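Local atomic coordinates of chitin deacetylase 1 (Bombyx mori, PDB entry 5ZNT), a protein that removes the acetyl groups from N-acetylglucosamine residues of chitin with the help of zinc, giving chitosan and acetate. Residues Gln38-Thr43 and Ala263-Tyr268; Arg64-Gly69 and Asp297-Thr302; Tyr149-Gly154 and Asn197-Pro202; Ile172-Ser177 and Met190-His195. All coordinates share one frame; numbering follows the deposited sequence.

Contact 1: residues Gln38-Thr43 and Ala263-Tyr268; sequences QMITIT and APLGLY
Ile40 faces Leu265, and Ile42 faces Leu267, across two parallel strands whose axes run 16° apart. Four backbone hydrogen bonds join them: Leu265 N to Met39 O, Thr41 N to Leu265 O, Leu267 N to Thr41 O and Thr43 N to Leu267 O, all of 2.9 to 3.0 Å. The Gln38 side chain carries the pairing past the start of strand 265-268, to Ala263. Its CB turns neither to nor from the partner; CG, anti to the backbone N (chi1 179°), leads into a bend at chi2 that carries CD to 4.0 Å from Ala263 O. At the tip, NE2 divides its bonds in the amide plane, one to Ala263 O (3.0 Å, nearly straight at 168°) and one back to Met39 O. Met39 O thus accepts from Gln38 NE2 and Leu265 N, which arrive from opposite faces of its carbonyl plane.

On one face of the sheet, Ile40 CG2 meets Leu267 CD1 at 3.7 Å, and Phe300 of the next strand adds to this apolar layer. The other face is more polar. Thr41 OG1 lies 3.4 Å from Gly266 CA, and the Tyr268 ring passes over Gly266, whose carbonyl carbon sits above the ring centre. A water joins Thr41 OG1 to Tyr268 OH. Thr43 OG1 approaches the ring edge at CD1, but its hydrogen bond goes to Arg146, which also forms a cation-pi contact with Tyr268. The residues of both segments are buried, and their chemistry is two-sided: hydrocarbon on one face of this central parallel sheet, hydroxyls, a bridging water and the charge of Arg146 on the other.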
# COMPACT_ATOMS: atom_id res chain seq x y z
N GLN A 38 -14.41 1.63 10.39
CA GLN A 38 -13.14 2.34 10.31
C GLN A 38 -12.10 1.39 9.73
O GLN A 38 -11.67 0.44 10.39
CB GLN A 38 -12.71 2.84 11.68
CG GLN A 38 -11.37 3.57 11.68
CD GLN A 38 -11.37 4.79 10.75
OE1 GLN A 38 -12.02 5.81 11.04
NE2 GLN A 38 -10.62 4.71 9.64
N MET A 39 -11.69 1.63 8.49
CA MET A 39 -10.68 0.82 7.84
C MET A 39 -9.29 1.33 8.18
O MET A 39 -9.05 2.54 8.23
CB MET A 39 -10.89 0.83 6.33
CG MET A 39 -12.15 0.08 5.92
SD MET A 39 -12.51 0.28 4.16
CE MET A 39 -13.73 1.60 4.15
N ILE A 40 -8.36 0.40 8.43
CA ILE A 40 -6.96 0.73 8.64
C ILE A 40 -6.14 -0.08 7.64
O ILE A 40 -6.31 -1.30 7.56
CB ILE A 40 -6.51 0.45 10.09
CG1 ILE A 40 -7.42 1.23 11.06
CG2 ILE A 40 -5.05 0.87 10.32
CD1 ILE A 40 -7.12 0.97 12.55
N THR A 41 -5.29 0.59 6.87
CA THR A 41 -4.43 -0.09 5.89
C THR A 41 -3.00 -0.02 6.40
O THR A 41 -2.31 0.98 6.20
CB THR A 41 -4.55 0.53 4.50
OG1 THR A 41 -4.15 1.90 4.52
CG2 THR A 41 -5.98 0.43 3.97
N ILE A 42 -2.57 -1.07 7.09
CA ILE A 42 -1.16 -1.25 7.38
C ILE A 42 -0.45 -1.63 6.09
O ILE A 42 -0.90 -2.54 5.38
CB ILE A 42 -0.96 -2.34 8.44
CG1 ILE A 42 -1.63 -1.96 9.76
CG2 ILE A 42 0.53 -2.64 8.62
CD1 ILE A 42 -1.75 -3.18 10.70
N THR A 43 0.65 -0.95 5.76
CA THR A 43 1.44 -1.32 4.60
C THR A 43 2.91 -1.41 4.98
O THR A 43 3.34 -0.82 5.98
CB THR A 43 1.28 -0.33 3.42
OG1 THR A 43 1.99 0.89 3.70
CG2 THR A 43 -0.21 0.01 3.16
N ALA A 263 -12.47 8.26 7.21
CA ALA A 263 -11.63 7.96 6.05
C ALA A 263 -10.65 6.85 6.43
O ALA A 263 -10.14 6.84 7.56
CB ALA A 263 -10.87 9.20 5.59
N PRO A 264 -10.40 5.89 5.55
CA PRO A 264 -9.39 4.87 5.84
C PRO A 264 -8.11 5.50 6.37
O PRO A 264 -7.65 6.53 5.88
CB PRO A 264 -9.18 4.17 4.49
CG PRO A 264 -10.54 4.31 3.80
CD PRO A 264 -11.05 5.70 4.24
N LEU A 265 -7.59 4.92 7.44
CA LEU A 265 -6.37 5.40 8.07
C LEU A 265 -5.19 4.57 7.55
O LEU A 265 -5.16 3.35 7.72
CB LEU A 265 -6.47 5.26 9.58
CG LEU A 265 -5.20 5.43 10.42
CD1 LEU A 265 -4.71 6.87 10.39
CD2 LEU A 265 -5.45 4.98 11.85
N GLY A 266 -4.20 5.24 6.94
CA GLY A 266 -3.05 4.54 6.38
C GLY A 266 -1.88 4.60 7.31
O GLY A 266 -1.39 5.68 7.66
N LEU A 267 -1.39 3.42 7.74
CA LEU A 267 -0.20 3.29 8.58
C LEU A 267 0.90 2.64 7.74
O LEU A 267 0.94 1.42 7.56
CB LEU A 267 -0.51 2.49 9.85
CG LEU A 267 -1.69 3.06 10.66
CD1 LEU A 267 -1.94 2.13 11.88
CD2 LEU A 267 -1.37 4.49 11.11
N TYR A 268 1.79 3.47 7.21
CA TYR A 268 2.71 3.05 6.15
C TYR A 268 4.10 2.87 6.74
O TYR A 268 4.75 3.84 7.12
CB TYR A 268 2.72 4.09 5.03
CG TYR A 268 1.35 4.52 4.56
CD1 TYR A 268 0.42 3.58 4.12
CD2 TYR A 268 0.98 5.85 4.55
CE1 TYR A 268 -0.82 3.96 3.63
CE2 TYR A 268 -0.27 6.25 4.09
CZ TYR A 268 -1.16 5.30 3.64
OH TYR A 268 -2.40 5.69 3.18
O HOH W 1 -4.33 4.09 2.70

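Contact 2: residues Arg64-Gly69 and Asp297-Thr302; sequences RKNPNG and DVYFVT
Asn66 meets the edge of strand 298-300 with both ends of its carboxamide, in the manner of a neighbouring backbone. Asn66 OD1 accepts from Phe300 N at 2.8 Å, the donor tilted 35° from the carbonyl plane. Asn66 ND2 gives a nearly straight bond (173°) to Phe300 O at 2.9 Å, with that oxygen in the amide plane. CG beside the backbone N (chi1 -78°) directs the amide to the strand and leaves Asn66 CB 3.7 Å from Tyr299 CD2.

Packing is also close at Pro67. Its CD stands 3.6 Å from the Tyr299 ring centroid, almost on the ring normal, a CH-pi contact over the face. At the edge of the same ring, Asn68 CG is 3.7 Å from Tyr299 CE2, its amide nearly perpendicular to the ring; Asn68 OD1 is engaged by Cys70 N.

The looser side is Arg64 and Lys65, partly exposed and clear of the strand, in salt bridges with Asp289 and Asp71, while Gly69 N closes a type I turn onto Asn66 O at the surface. One carboxamide bonds both backbone polar groups of Phe300, which also pairs through its backbone with Lys73, consistent with a loop side chain supplementing the pairing at this strand's edge.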
# COMPACT_ATOMS: atom_id res chain seq x y z
N ARG A 64 -4.72 -12.33 15.65
CA ARG A 64 -5.31 -11.00 15.60
C ARG A 64 -6.38 -11.03 14.52
O ARG A 64 -6.07 -11.27 13.35
CB ARG A 64 -4.24 -9.94 15.32
CG ARG A 64 -3.12 -9.95 16.37
CD ARG A 64 -2.05 -8.86 16.20
NE ARG A 64 -1.41 -8.63 17.50
CZ ARG A 64 -0.24 -9.13 17.87
NH1 ARG A 64 0.49 -9.87 17.01
NH2 ARG A 64 0.21 -8.88 19.10
N LYS A 65 -7.64 -10.82 14.91
CA LYS A 65 -8.77 -11.01 14.01
C LYS A 65 -9.61 -9.75 13.96
O LYS A 65 -9.81 -9.09 14.98
CB LYS A 65 -9.68 -12.16 14.47
CG LYS A 65 -8.96 -13.42 14.88
CD LYS A 65 -8.85 -14.38 13.73
CE LYS A 65 -8.38 -15.75 14.21
NZ LYS A 65 -7.91 -16.52 13.06
N ASN A 66 -10.11 -9.43 12.77
CA ASN A 66 -11.07 -8.35 12.56
C ASN A 66 -12.43 -8.75 13.14
O ASN A 66 -12.64 -9.91 13.50
CB ASN A 66 -11.20 -8.05 11.08
CG ASN A 66 -10.04 -7.24 10.55
OD1 ASN A 66 -9.52 -6.36 11.25
ND2 ASN A 66 -9.66 -7.49 9.32
N PRO A 67 -13.39 -7.82 13.23
CA PRO A 67 -14.71 -8.17 13.80
C PRO A 67 -15.46 -9.24 13.01
O PRO A 67 -16.42 -9.80 13.55
CB PRO A 67 -15.47 -6.84 13.79
CG PRO A 67 -14.39 -5.79 13.85
CD PRO A 67 -13.26 -6.37 13.02
N ASN A 68 -15.05 -9.55 11.78
CA ASN A 68 -15.64 -10.63 11.00
C ASN A 68 -15.03 -11.98 11.31
O ASN A 68 -15.33 -12.96 10.62
CB ASN A 68 -15.52 -10.34 9.49
CG ASN A 68 -14.07 -10.23 9.04
OD1 ASN A 68 -13.14 -10.38 9.83
ND2 ASN A 68 -13.88 -9.98 7.75
N GLY A 69 -14.14 -12.06 12.30
CA GLY A 69 -13.49 -13.31 12.62
C GLY A 69 -12.27 -13.65 11.78
O GLY A 69 -11.63 -14.68 12.04
N ASP A 297 -16.02 -2.13 15.31
CA ASP A 297 -16.26 -1.37 14.09
C ASP A 297 -14.96 -0.94 13.41
O ASP A 297 -14.98 0.01 12.61
CB ASP A 297 -17.13 -0.14 14.40
CG ASP A 297 -16.55 0.72 15.51
OD1 ASP A 297 -15.51 0.34 16.10
OD2 ASP A 297 -17.15 1.78 15.82
N VAL A 298 -13.84 -1.61 13.68
CA VAL A 298 -12.54 -1.28 13.10
C VAL A 298 -12.02 -2.53 12.38
O VAL A 298 -11.98 -3.61 12.97
CB VAL A 298 -11.54 -0.81 14.18
CG1 VAL A 298 -10.09 -0.73 13.61
CG2 VAL A 298 -11.95 0.55 14.76
N TYR A 299 -11.64 -2.37 11.12
CA TYR A 299 -11.12 -3.47 10.29
C TYR A 299 -9.75 -3.11 9.74
O TYR A 299 -9.59 -2.06 9.10
CB TYR A 299 -12.05 -3.77 9.11
CG TYR A 299 -13.29 -4.55 9.46
CD1 TYR A 299 -14.36 -3.94 10.12
CD2 TYR A 299 -13.40 -5.90 9.11
CE1 TYR A 299 -15.52 -4.67 10.43
CE2 TYR A 299 -14.55 -6.62 9.41
CZ TYR A 299 -15.60 -6.00 10.07
OH TYR A 299 -16.73 -6.72 10.36
N PHE A 300 -8.77 -4.00 9.95
CA PHE A 300 -7.46 -3.91 9.29
C PHE A 300 -7.55 -4.69 7.99
O PHE A 300 -7.66 -5.93 8.02
CB PHE A 300 -6.37 -4.47 10.19
CG PHE A 300 -6.16 -3.67 11.45
CD1 PHE A 300 -7.01 -3.84 12.54
CD2 PHE A 300 -5.13 -2.75 11.55
CE1 PHE A 300 -6.83 -3.10 13.70
CE2 PHE A 300 -4.93 -2.02 12.72
CZ PHE A 300 -5.79 -2.19 13.79
N VAL A 301 -7.53 -3.98 6.86
CA VAL A 301 -7.79 -4.56 5.55
C VAL A 301 -6.69 -4.16 4.57
O VAL A 301 -5.91 -3.23 4.80
CB VAL A 301 -9.17 -4.11 5.02
CG1 VAL A 301 -10.31 -4.65 5.91
CG2 VAL A 301 -9.22 -2.59 4.96
N THR A 302 -6.64 -4.88 3.45
CA THR A 302 -5.73 -4.52 2.37
C THR A 302 -6.24 -3.29 1.62
O THR A 302 -7.40 -2.88 1.75
CB THR A 302 -5.57 -5.67 1.38
OG1 THR A 302 -6.78 -5.83 0.64
CG2 THR A 302 -5.26 -6.99 2.10

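Contact 3: residues Tyr149-Gly154 and Asn197-Pro202; sequences YLRVGG and NLQSCP
Arg151 turns back at both chi2 (-51°) and chi3 (-61°), while Gln199 bends at chi2, and these folds lay guanidinium and carboxamide one over the other. Their planes are 14° apart, with Gln199 OE1 4.0 Å above the centre of the guanidinium. The stack leaves the edges of both groups available for hydrogen bonding. Arg151 grips Asn197 O end-on: NH1 and NH2 each lie 3.0 Å from this oxygen, which is in the guanidinium plane, while both donors are in its carbonyl plane. Ser113 takes a bond from Arg151 NE.

The Gln199 carboxamide bonds the backbone of the residues before and after Arg151. NE2 gives to Leu150 O at 2.9 Å, and OE1 accepts from Val152 N at 3.1 Å, the donor slightly tilted from the carbonyl plane. A water donates to Gln199 OE1 and to Val152 O and accepts from Ser200 N, adding a second link beside the direct bond from Val152 N to Gln199 OE1. Gly154 N bonds to Ser200 O at 2.7 Å, though distinctly bent and from above the carbonyl plane.

The apolar side-chain contact is Val152 CG1 on Pro202 CD at 3.9 Å, the two side chains crossing at about a right angle; Phe158 of helix 154-163 touches both. The side chain of Leu150 is about 7 Å from the zinc ion, and the Tyr149 ring meets that of the zinc ligand His105. The arrangement is a loop-loop contact beside the metal site of a carbohydrate esterase 4 domain, between the loop before helix 154-163 and a loop tied by the Cys194-Cys201 disulfide.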
# COMPACT_ATOMS: atom_id res chain seq x y z
N TYR A 149 10.41 6.50 -3.02
CA TYR A 149 10.52 7.83 -2.42
C TYR A 149 9.25 8.67 -2.61
O TYR A 149 9.29 9.90 -2.50
CB TYR A 149 11.80 8.55 -2.94
CG TYR A 149 12.98 7.59 -2.88
CD1 TYR A 149 13.66 7.36 -1.69
CD2 TYR A 149 13.34 6.83 -4.00
CE1 TYR A 149 14.72 6.43 -1.63
CE2 TYR A 149 14.38 5.88 -3.94
CZ TYR A 149 15.05 5.70 -2.75
OH TYR A 149 16.07 4.78 -2.70
N LEU A 150 8.11 8.00 -2.85
CA LEU A 150 6.82 8.64 -3.10
C LEU A 150 6.93 9.72 -4.18
O LEU A 150 6.31 10.79 -4.09
CB LEU A 150 6.23 9.22 -1.80
CG LEU A 150 6.08 8.21 -0.63
CD1 LEU A 150 5.42 8.88 0.58
CD2 LEU A 150 5.21 7.04 -1.07
N ARG A 151 7.71 9.44 -5.22
CA ARG A 151 7.84 10.37 -6.34
C ARG A 151 6.74 10.10 -7.35
O ARG A 151 6.77 9.10 -8.08
CB ARG A 151 9.21 10.25 -7.00
CG ARG A 151 10.40 10.49 -6.09
CD ARG A 151 10.28 11.79 -5.30
NE ARG A 151 10.21 12.96 -6.17
CZ ARG A 151 10.03 14.20 -5.71
NH1 ARG A 151 9.90 14.41 -4.40
NH2 ARG A 151 9.96 15.22 -6.56
N VAL A 152 5.76 11.00 -7.41
CA VAL A 152 4.68 10.86 -8.37
C VAL A 152 5.21 11.16 -9.77
O VAL A 152 6.05 12.06 -9.95
CB VAL A 152 3.52 11.80 -8.01
CG1 VAL A 152 2.32 11.50 -8.88
CG2 VAL A 152 3.20 11.64 -6.53
N GLY A 153 4.72 10.42 -10.77
CA GLY A 153 5.20 10.57 -12.14
C GLY A 153 4.29 11.38 -13.06
O GLY A 153 4.10 11.00 -14.22
N GLY A 154 3.74 12.48 -12.55
CA GLY A 154 2.84 13.30 -13.35
C GLY A 154 1.81 12.47 -14.07
O GLY A 154 1.30 11.48 -13.54
N ASN A 197 7.99 18.11 -2.10
CA ASN A 197 9.05 18.85 -2.76
C ASN A 197 9.12 18.51 -4.24
O ASN A 197 9.36 17.36 -4.61
CB ASN A 197 10.39 18.56 -2.08
CG ASN A 197 11.56 19.23 -2.76
OD1 ASN A 197 11.49 20.41 -3.12
ND2 ASN A 197 12.65 18.49 -2.96
N LEU A 198 8.89 19.51 -5.09
CA LEU A 198 9.09 19.39 -6.53
C LEU A 198 8.22 18.29 -7.15
O LEU A 198 8.60 17.70 -8.17
CB LEU A 198 10.57 19.15 -6.87
CG LEU A 198 11.57 20.26 -6.55
CD1 LEU A 198 13.02 19.74 -6.57
CD2 LEU A 198 11.39 21.42 -7.54
N GLN A 199 7.06 18.02 -6.56
CA GLN A 199 6.26 16.90 -7.02
C GLN A 199 5.56 17.23 -8.32
O GLN A 199 5.09 18.35 -8.53
CB GLN A 199 5.22 16.50 -5.96
CG GLN A 199 5.78 15.82 -4.72
CD GLN A 199 6.12 14.34 -4.95
OE1 GLN A 199 6.10 13.83 -6.08
NE2 GLN A 199 6.44 13.66 -3.88
N SER A 200 5.47 16.25 -9.20
CA SER A 200 4.76 16.37 -10.47
C SER A 200 3.55 15.45 -10.40
O SER A 200 3.69 14.23 -10.48
CB SER A 200 5.71 16.01 -11.62
OG SER A 200 5.04 15.65 -12.81
N CYS A 201 2.32 16.04 -10.22
CA CYS A 201 1.09 15.27 -10.09
C CYS A 201 0.35 15.19 -11.41
O CYS A 201 0.49 16.06 -12.28
CB CYS A 201 0.17 15.89 -9.03
SG CYS A 201 0.76 15.78 -7.36
N PRO A 202 -0.49 14.17 -11.59
CA PRO A 202 -1.29 14.09 -12.82
C PRO A 202 -2.27 15.25 -12.91
O PRO A 202 -2.72 15.80 -11.91
CB PRO A 202 -2.04 12.76 -12.67
CG PRO A 202 -2.08 12.51 -11.19
CD PRO A 202 -0.76 13.04 -10.69
O HOH W 2 6.95 13.92 -8.55

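Contact 4: residues Ile172-Ser177 and Met190-His195; sequences ITAPLS and MPHRCH
Ala174 and Pro175 each place a CB over a histidine ring of the facing loop, in a pair of CH-pi contacts where short strand 173-174, paired with 209-214 in the mixed sheet of this carbohydrate esterase 4 domain, meets the loop that leads into strand 209-214. Ala174 CB lies 4.0 Å from the centroid of the His192 ring, only 1° off its normal. Over His195, Pro175 CB stands 3.8 Å from the ring centroid but is offset toward the rim, as the two side chains slide past each other in opposite directions. The ring edges have partners too: Ile172 CG2 reaches His192 CE1 at 3.4 Å, and Thr173 CG2 comes to 3.8 Å from His195 CD2. Ile172 CG2 also meets Met190 CE, the methyl that the bend at chi3 brings round.

The next shell fixes the two rings. His192 ND1 donates to Arg193 O at 2.8 Å within its own loop, and NE2 bonds to Tyr184 OH, so both nitrogens are engaged. CG anti to the backbone N (chi1 -173°) sends the His195 ring out alongside Pro175, where NE2 bonds to Glu215. The same carboxylate takes Leu176 N with its other oxygen, and Ala174 pairs through its backbone with Met213 and Glu215, which sets strand and loop against a common neighbour.

Between the two backbones the link is made by water. One molecule accepts from Thr173 N and donates to His195 O; a second donates to Thr173 O at 2.7 Å and accepts from His195 N at 2.8 Å.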
# COMPACT_ATOMS: atom_id res chain seq x y z
N ILE A 172 0.44 9.35 -4.04
CA ILE A 172 0.11 10.76 -3.87
C ILE A 172 -0.18 11.04 -2.40
O ILE A 172 -0.99 10.34 -1.78
CB ILE A 172 -1.08 11.14 -4.76
CG1 ILE A 172 -0.65 11.04 -6.22
CG2 ILE A 172 -1.60 12.56 -4.40
CD1 ILE A 172 -1.80 11.20 -7.19
N THR A 173 0.50 12.02 -1.83
CA THR A 173 0.29 12.42 -0.45
C THR A 173 -0.71 13.57 -0.37
O THR A 173 -0.70 14.47 -1.21
CB THR A 173 1.62 12.83 0.19
OG1 THR A 173 2.51 11.69 0.22
CG2 THR A 173 1.39 13.30 1.57
N ALA A 174 -1.61 13.52 0.63
CA ALA A 174 -2.50 14.64 0.88
C ALA A 174 -2.06 15.36 2.13
O ALA A 174 -1.84 14.70 3.16
CB ALA A 174 -3.96 14.19 1.02
N PRO A 175 -1.90 16.68 2.11
CA PRO A 175 -1.44 17.37 3.32
C PRO A 175 -2.41 17.14 4.47
O PRO A 175 -3.61 16.94 4.26
CB PRO A 175 -1.40 18.85 2.91
CG PRO A 175 -2.31 18.96 1.77
CD PRO A 175 -2.21 17.62 1.03
N LEU A 176 -1.85 17.13 5.68
CA LEU A 176 -2.63 17.02 6.91
C LEU A 176 -3.84 17.93 6.85
O LEU A 176 -3.72 19.13 6.59
CB LEU A 176 -1.75 17.38 8.10
CG LEU A 176 -2.45 17.34 9.46
CD1 LEU A 176 -2.96 15.94 9.77
CD2 LEU A 176 -1.57 17.85 10.59
N SER A 177 -5.02 17.32 7.02
CA SER A 177 -6.31 17.95 6.82
C SER A 177 -7.27 17.36 7.84
O SER A 177 -7.12 16.20 8.24
CB SER A 177 -6.90 17.68 5.42
OG SER A 177 -6.14 18.27 4.39
N MET A 190 -7.77 16.09 -8.92
CA MET A 190 -7.45 15.75 -7.54
C MET A 190 -8.14 16.73 -6.59
O MET A 190 -8.15 17.94 -6.86
CB MET A 190 -5.94 15.82 -7.30
CG MET A 190 -5.13 14.78 -8.04
SD MET A 190 -3.39 15.19 -7.99
CE MET A 190 -3.14 15.42 -6.25
N PRO A 191 -8.69 16.26 -5.48
CA PRO A 191 -9.39 17.16 -4.56
C PRO A 191 -8.47 17.82 -3.55
O PRO A 191 -8.93 18.22 -2.48
CB PRO A 191 -10.37 16.23 -3.84
CG PRO A 191 -9.56 14.91 -3.76
CD PRO A 191 -8.80 14.84 -5.06
N HIS A 192 -7.18 17.94 -3.86
CA HIS A 192 -6.22 18.55 -2.94
C HIS A 192 -5.01 18.97 -3.75
O HIS A 192 -4.84 18.56 -4.90
CB HIS A 192 -5.81 17.60 -1.82
CG HIS A 192 -5.14 16.35 -2.30
ND1 HIS A 192 -3.78 16.28 -2.52
CD2 HIS A 192 -5.64 15.14 -2.62
CE1 HIS A 192 -3.47 15.07 -2.95
NE2 HIS A 192 -4.59 14.35 -3.03
N ARG A 193 -4.17 19.79 -3.13
CA ARG A 193 -2.96 20.29 -3.77
C ARG A 193 -1.96 19.16 -4.00
O ARG A 193 -1.89 18.19 -3.24
CB ARG A 193 -2.29 21.36 -2.91
CG ARG A 193 -3.08 22.65 -2.73
CD ARG A 193 -2.19 23.72 -2.13
NE ARG A 193 -2.87 25.01 -2.20
CZ ARG A 193 -3.76 25.42 -1.31
NH1 ARG A 193 -4.06 24.64 -0.28
NH2 ARG A 193 -4.37 26.61 -1.46
N CYS A 194 -1.17 19.31 -5.06
CA CYS A 194 0.01 18.48 -5.26
C CYS A 194 1.01 18.79 -4.16
O CYS A 194 1.51 19.91 -4.07
CB CYS A 194 0.61 18.74 -6.64
SG CYS A 194 1.86 17.51 -7.10
N HIS A 195 1.30 17.81 -3.31
CA HIS A 195 1.99 18.03 -2.05
C HIS A 195 3.36 17.36 -2.05
O HIS A 195 3.49 16.21 -2.49
CB HIS A 195 1.14 17.51 -0.88
CG HIS A 195 1.68 17.85 0.48
ND1 HIS A 195 1.75 19.14 0.95
CD2 HIS A 195 2.16 17.06 1.47
CE1 HIS A 195 2.26 19.13 2.17
NE2 HIS A 195 2.51 17.88 2.51
O HOH W 3 2.50 13.83 -3.46
O HOH W 4 0.02 15.35 -3.63

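In the fold
Contacts 1 and 2 share the parallel sheet: strand 38-45 has 265-270 on one side and 298-300 on the other, and Gln38 N lies 2.8 Å from Asp297 O between them. Contact 1 is core, strand on strand; contact 2, also buried, is farther from the chain centre and replaces a strand by a side-chain amide. Contacts 3 and 4 are partly buried, with centres about 11 Å apart, and are joined by the Cys194-Cys201 disulfide and by Val152 against Ile172. Contact 3 relies on direct polar bonds, contact 4 on rings and water. Contacts 2 and 3 lie on opposite sides of the chain's centre.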